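Local coordinates for penicillin-binding protein (Bacillus halodurans, PDB 3TG9) that probably binds penicillin-type beta-lactams through a serine-based active site of the beta-lactamase family, and is thought to act at the membrane, at residues Cys57-Phe60 with Thr61-Ile65; Glu174-Glu177 with Ala178-Gln182. All coordinates share one frame; numbering follows the deposited sequence.

Interaction 1. Residues Cys57-Phe60 with Thr61-Ile65; sequences CKLF and TAIAI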
ATOM      1  N   CYS B  57      16.258 -10.127  10.086  1.00 26.92           N
ATOM      2  CA  CYS B  57      17.338  -9.170   9.843  1.00 26.85           C
ATOM      3  C   CYS B  57      17.863  -8.478  11.105  1.00 30.58           C
ATOM      4  O   CYS B  57      18.696  -7.568  11.017  1.00 30.18           O
ATOM      5  CB  CYS B  57      16.920  -8.125   8.800  1.00 27.52           C
ATOM      6  SG  CYS B  57      15.565  -7.079   9.315  1.00 29.54           S
ATOM      7  N   LYS B  58      17.367  -8.886  12.271  1.00 29.75           N
ATOM      8  CA  LYS B  58      17.980  -8.476  13.533  1.00 30.79           C
ATOM      9  C   LYS B  58      19.449  -8.886  13.545  1.00 30.88           C
ATOM     10  O   LYS B  58      20.273  -8.233  14.181  1.00 34.13           O
ATOM     11  CB  LYS B  58      17.266  -9.096  14.734  1.00 28.80           C
ATOM     12  CG  LYS B  58      15.975  -8.404  15.123  1.00 32.60           C
ATOM     13  CD  LYS B  58      15.526  -8.810  16.527  1.00 29.56           C
ATOM     14  CE  LYS B  58      14.371  -7.936  16.980  1.00 29.88           C
ATOM     15  NZ  LYS B  58      13.138  -8.233  16.212  1.00 28.03           N
ATOM     16  N   LEU B  59      19.763  -9.970  12.835  1.00 29.27           N
ATOM     17  CA  LEU B  59      21.141 -10.436  12.674  1.00 27.48           C
ATOM     18  C   LEU B  59      22.038  -9.395  11.997  1.00 30.50           C
ATOM     19  O   LEU B  59      23.202  -9.235  12.382  1.00 27.91           O
ATOM     20  CB  LEU B  59      21.183 -11.744  11.877  1.00 23.45           C
ATOM     21  CG  LEU B  59      22.574 -12.302  11.536  1.00 26.32           C
ATOM     22  CD1 LEU B  59      23.429 -12.472  12.781  1.00 26.94           C
ATOM     23  CD2 LEU B  59      22.438 -13.622  10.817  1.00 27.22           C
ATOM     24  N   PHE B  60      21.500  -8.710  10.982  1.00 28.78           N
ATOM     25  CA  PHE B  60      22.257  -7.691  10.258  1.00 29.23           C
ATOM     26  C   PHE B  60      22.530  -6.522  11.193  1.00 29.93           C
ATOM     27  O   PHE B  60      23.564  -5.864  11.097  1.00 29.52           O
ATOM     28  CB  PHE B  60      21.499  -7.159   9.022  1.00 28.67           C
ATOM     29  CG  PHE B  60      20.909  -8.231   8.134  1.00 29.02           C
ATOM     30  CD1 PHE B  60      21.286  -9.560   8.258  1.00 27.37           C
ATOM     31  CD2 PHE B  60      19.981  -7.893   7.153  1.00 29.24           C
ATOM     32  CE1 PHE B  60      20.733 -10.535   7.435  1.00 23.08           C
ATOM     33  CE2 PHE B  60      19.427  -8.862   6.328  1.00 28.23           C
ATOM     34  CZ  PHE B  60      19.806 -10.188   6.477  1.00 31.89           C
ATOM     35  N   THR B  61      21.583  -6.250  12.085  1.00 28.55           N
ATOM     36  CA  THR B  61      21.760  -5.191  13.068  1.00 28.62           C
ATOM     37  C   THR B  61      22.894  -5.557  14.020  1.00 32.33           C
ATOM     38  O   THR B  61      23.738  -4.723  14.341  1.00 37.90           O
ATOM     39  CB  THR B  61      20.472  -4.940  13.866  1.00 27.60           C
ATOM     40  OG1 THR B  61      19.401  -4.672  12.957  1.00 31.67           O
ATOM     41  CG2 THR B  61      20.639  -3.762  14.805  1.00 26.33           C
ATOM     42  N   ALA B  62      22.921  -6.812  14.454  1.00 29.57           N
ATOM     43  CA  ALA B  62      23.970  -7.276  15.361  1.00 33.97           C
ATOM     44  C   ALA B  62      25.321  -7.253  14.668  1.00 33.14           C
ATOM     45  O   ALA B  62      26.320  -6.833  15.252  1.00 32.87           O
ATOM     46  CB  ALA B  62      23.658  -8.662  15.867  1.00 28.55           C
ATOM     47  N   ILE B  63      25.352  -7.702  13.419  1.00 33.87           N
ATOM     48  CA  ILE B  63      26.586  -7.688  12.643  1.00 29.58           C
ATOM     49  C   ILE B  63      27.122  -6.257  12.552  1.00 33.34           C
ATOM     50  O   ILE B  63      28.310  -6.007  12.753  1.00 35.94           O
ATOM     51  CB  ILE B  63      26.356  -8.241  11.224  1.00 31.74           C
ATOM     52  CG1 ILE B  63      25.925  -9.705  11.277  1.00 28.22           C
ATOM     53  CG2 ILE B  63      27.614  -8.082  10.361  1.00 35.63           C
ATOM     54  CD1 ILE B  63      25.728 -10.331   9.898  1.00 27.05           C
ATOM     55  N   ALA B  64      26.236  -5.317  12.247  1.00 35.43           N
ATOM     56  CA  ALA B  64      26.629  -3.918  12.102  1.00 33.68           C
ATOM     57  C   ALA B  64      27.200  -3.375  13.407  1.00 34.20           C
ATOM     58  O   ALA B  64      28.219  -2.685  13.410  1.00 32.95           O
ATOM     59  CB  ALA B  64      25.441  -3.076  11.652  1.00 29.75           C
ATOM     60  N   ILE B  65      26.535  -3.690  14.514  1.00 33.14           N
ATOM     61  CA  ILE B  65      26.954  -3.210  15.828  1.00 36.16           C
ATOM     62  C   ILE B  65      28.314  -3.782  16.206  1.00 37.60           C
ATOM     63  O   ILE B  65      29.149  -3.098  16.807  1.00 40.00           O
ATOM     64  CB  ILE B  65      25.938  -3.577  16.915  1.00 36.43           C
ATOM     65  CG1 ILE B  65      24.743  -2.623  16.870  1.00 33.04           C
ATOM     66  CG2 ILE B  65      26.597  -3.532  18.290  1.00 37.94           C
ATOM     67  CD1 ILE B  65      25.082  -1.207  17.291  1.00 35.15           C
TER
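Phe-60 and Thr-61 adjoin in the first turns of helix 58-70, and both take part in the main-chain bonding there. Phe-60 O accepts from Ala-64 N at 3.0 Å, whereas Thr-61 N reaches Cys-57 O through a weak bond of 3.3 Å, where the helix is only beginning. Between them, Ala-62 N bonds to Lys-58 O and Ile-63 N to Leu-59 O, the latter at 2.8 Å with a fairly straight N-H (161°). The CG of Phe-60 lies beside its own backbone N (chi1 -48°), which swings the ring back toward the helix start, where CA of Cys-57 sits 3.9 Å above the centre of one face. Thr-61 packs CB against Lys-58 O at 3.3 Å, while its OG1 is hydrogen-bonded to Ser-226 O. One turn apart on another side, Leu-59 meets Ile-63 at a slant, CD1 to CG1 at 4.0 Å; Ile-63 CG1 also lies 3.0 Å from Leu-59 O. Lys-58 sends NZ out of the contact to Asn-154 OD1, Tyr-152 OH and Asp-227 O, with a weak bond to Ser-55 OG. A buried helix start carrying this lysine one turn after the serine is consistent with the SxxK motif of penicillin-binding proteins and serine beta-lactamases.

Interaction 2. Residues Glu174-Glu177 with Ala178-Gln182; sequences EYVE and ANVFQ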
ATOM      1  N   GLU B 174      21.447   2.664   5.130  1.00 32.86           N
ATOM      2  CA  GLU B 174      22.658   2.978   4.393  1.00 38.07           C
ATOM      3  C   GLU B 174      23.840   2.174   4.927  1.00 36.35           C
ATOM      4  O   GLU B 174      24.620   1.615   4.153  1.00 36.75           O
ATOM      5  CB  GLU B 174      22.966   4.474   4.470  1.00 37.03           C
ATOM      6  CG  GLU B 174      22.193   5.312   3.476  1.00 42.77           C
ATOM      7  CD  GLU B 174      22.333   6.798   3.740  1.00 44.11           C
ATOM      8  OE1 GLU B 174      22.724   7.177   4.863  1.00 44.69           O
ATOM      9  OE2 GLU B 174      22.033   7.592   2.825  1.00 49.58           O
ATOM     10  N   TYR B 175      23.970   2.118   6.249  1.00 35.48           N
ATOM     11  CA  TYR B 175      25.071   1.382   6.852  1.00 36.71           C
ATOM     12  C   TYR B 175      25.041  -0.090   6.436  1.00 36.63           C
ATOM     13  O   TYR B 175      26.046  -0.636   5.973  1.00 36.95           O
ATOM     14  CB  TYR B 175      25.077   1.507   8.379  1.00 39.81           C
ATOM     15  CG  TYR B 175      26.316   0.869   8.988  1.00 39.26           C
ATOM     16  CD1 TYR B 175      27.415   1.642   9.345  1.00 40.70           C
ATOM     17  CD2 TYR B 175      26.403  -0.509   9.159  1.00 38.69           C
ATOM     18  CE1 TYR B 175      28.562   1.065   9.874  1.00 39.99           C
ATOM     19  CE2 TYR B 175      27.549  -1.096   9.692  1.00 38.24           C
ATOM     20  CZ  TYR B 175      28.622  -0.302  10.048  1.00 38.19           C
ATOM     21  OH  TYR B 175      29.767  -0.871  10.578  1.00 44.83           O
ATOM     22  N   VAL B 176      23.884  -0.725   6.584  1.00 34.95           N
ATOM     23  CA  VAL B 176      23.782  -2.161   6.348  1.00 35.26           C
ATOM     24  C   VAL B 176      23.980  -2.534   4.885  1.00 36.06           C
ATOM     25  O   VAL B 176      24.704  -3.479   4.571  1.00 35.38           O
ATOM     26  CB  VAL B 176      22.446  -2.732   6.867  1.00 33.55           C
ATOM     27  CG1 VAL B 176      22.280  -4.180   6.436  1.00 31.72           C
ATOM     28  CG2 VAL B 176      22.379  -2.618   8.385  1.00 30.31           C
ATOM     29  N   GLU B 177      23.334  -1.797   3.991  1.00 36.57           N
ATOM     30  CA  GLU B 177      23.452  -2.057   2.560  1.00 34.84           C
ATOM     31  C   GLU B 177      24.909  -1.904   2.097  1.00 39.58           C
ATOM     32  O   GLU B 177      25.369  -2.603   1.183  1.00 39.91           O
ATOM     33  CB  GLU B 177      22.491  -1.138   1.773  1.00 40.74           C
ATOM     34  CG  GLU B 177      21.022  -1.310   2.221  1.00 38.54           C
ATOM     35  CD  GLU B 177      20.019  -0.429   1.475  1.00 40.30           C
ATOM     36  OE1 GLU B 177      20.352   0.729   1.129  1.00 45.50           O
ATOM     37  OE2 GLU B 177      18.873  -0.890   1.257  1.00 32.56           O
ATOM     38  N   ALA B 178      25.642  -1.010   2.753  1.00 37.83           N
ATOM     39  CA  ALA B 178      27.034  -0.752   2.402  1.00 37.66           C
ATOM     40  C   ALA B 178      28.011  -1.708   3.105  1.00 38.44           C
ATOM     41  O   ALA B 178      28.864  -2.320   2.466  1.00 41.64           O
ATOM     42  CB  ALA B 178      27.388   0.697   2.716  1.00 35.03           C
ATOM     43  N   ASN B 179      27.869  -1.841   4.420  1.00 40.58           N
ATOM     44  CA  ASN B 179      28.811  -2.604   5.230  1.00 36.62           C
ATOM     45  C   ASN B 179      28.443  -4.064   5.436  1.00 39.65           C
ATOM     46  O   ASN B 179      29.241  -4.840   5.968  1.00 39.35           O
ATOM     47  CB  ASN B 179      28.989  -1.933   6.586  1.00 37.98           C
ATOM     48  CG  ASN B 179      29.525  -0.531   6.463  1.00 37.68           C
ATOM     49  OD1 ASN B 179      30.684  -0.331   6.118  1.00 41.28           O
ATOM     50  ND2 ASN B 179      28.680   0.451   6.733  1.00 43.08           N
ATOM     51  N   VAL B 180      27.243  -4.449   5.024  1.00 37.23           N
ATOM     52  CA  VAL B 180      26.821  -5.831   5.201  1.00 33.12           C
ATOM     53  C   VAL B 180      26.392  -6.491   3.899  1.00 34.34           C
ATOM     54  O   VAL B 180      26.947  -7.511   3.522  1.00 40.22           O
ATOM     55  CB  VAL B 180      25.706  -5.966   6.249  1.00 34.39           C
ATOM     56  CG1 VAL B 180      25.236  -7.407   6.326  1.00 31.31           C
ATOM     57  CG2 VAL B 180      26.198  -5.484   7.606  1.00 32.22           C
ATOM     58  N   PHE B 181      25.407  -5.925   3.209  1.00 35.60           N
ATOM     59  CA  PHE B 181      24.988  -6.514   1.941  1.00 37.63           C
ATOM     60  C   PHE B 181      26.104  -6.473   0.901  1.00 36.48           C
ATOM     61  O   PHE B 181      26.308  -7.438   0.169  1.00 37.61           O
ATOM     62  CB  PHE B 181      23.733  -5.834   1.385  1.00 34.09           C
ATOM     63  CG  PHE B 181      22.526  -5.977   2.267  1.00 36.93           C
ATOM     64  CD1 PHE B 181      22.480  -6.953   3.255  1.00 31.63           C
ATOM     65  CD2 PHE B 181      21.428  -5.146   2.099  1.00 33.46           C
ATOM     66  CE1 PHE B 181      21.370  -7.087   4.075  1.00 33.49           C
ATOM     67  CE2 PHE B 181      20.311  -5.276   2.909  1.00 28.34           C
ATOM     68  CZ  PHE B 181      20.275  -6.243   3.896  1.00 32.35           C
ATOM     69  N   GLN B 182      26.822  -5.357   0.841  1.00 34.43           N
ATOM     70  CA  GLN B 182      27.808  -5.146  -0.209  1.00 40.89           C
ATOM     71  C   GLN B 182      29.042  -5.954   0.129  1.00 42.43           C
ATOM     72  O   GLN B 182      29.593  -6.659  -0.715  1.00 36.01           O
ATOM     73  CB  GLN B 182      28.179  -3.666  -0.300  1.00 44.86           C
ATOM     74  CG  GLN B 182      28.770  -3.248  -1.637  1.00 53.42           C
ATOM     75  CD  GLN B 182      27.698  -2.953  -2.679  1.00 58.52           C
ATOM     76  OE1 GLN B 182      26.762  -3.736  -2.873  1.00 59.44           O
ATOM     77  NE2 GLN B 182      27.833  -1.819  -3.354  1.00 60.33           N
TER
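Val-176 O receives two backbone donors from 178-182, Val-180 N (2.8 Å) and Phe-181 N (2.9 Å), and so marks the change from i+4 to i+5 bonding along the helix. Just before it the regular alpha pattern holds: Ala-178 N bonds to Glu-174 O, and Asn-179 N meets Tyr-175 O at 2.7 Å, almost in line with the carbonyl. The bond from Phe-181 N belongs to a wider pi-type turn, and a weak bond from Gln-182 N to Glu-177 O repeats its spacing.

Among the side chains, Asn-179 folds back over its own helix. Its CG stands beside the backbone N (chi1 -60°), and ND2 gives Tyr-175 O a further bond of 2.9 Å, bent at the hydrogen (133°). The same ND2 lies 3.0 Å above the plane of the Tyr-175 ring, over its centre, with ring and amide planes 39° apart; CB adds a CH-pi contact to that face. The phenol OH goes on to Gln-67 OE1. On another flank, Val-176 CG1 makes a CH-pi contact over one face of Phe-181, displaced toward the rim, and Glu-177 lays CG 3.9 Å from Phe-181 CD2 before its OE2 bonds to Tyr-191 N. Paired i+4 and i+5 donors on a single carbonyl are characteristic of an alpha helix widening into a pi-type turn, here in the last turns of helix 172-182.

Interactions 1 and 2, whose centres lie about 11 Å apart, meet along the packed sides of helices 58-70 and 172-182. Phe-60 and Phe-181 touch at 3.5 Å (CE2 to CE1) with their ring planes nearly perpendicular, and Ala-64 CB comes equally near Tyr-175 CE2. Looser apolar contacts fill in between, such as Ile-63 CG2 to Val-180 CG2 at 4.0 Å. The pi-type turn of 178-182 lies in the end region of the helix whose side chains pack on helix 58-70. Lys-58, with Ser-55 and Tyr-152, probably forms the active site; interaction 1 therefore holds one of the probable active-site residues, while interaction 2 forms part of the surrounding helical packing.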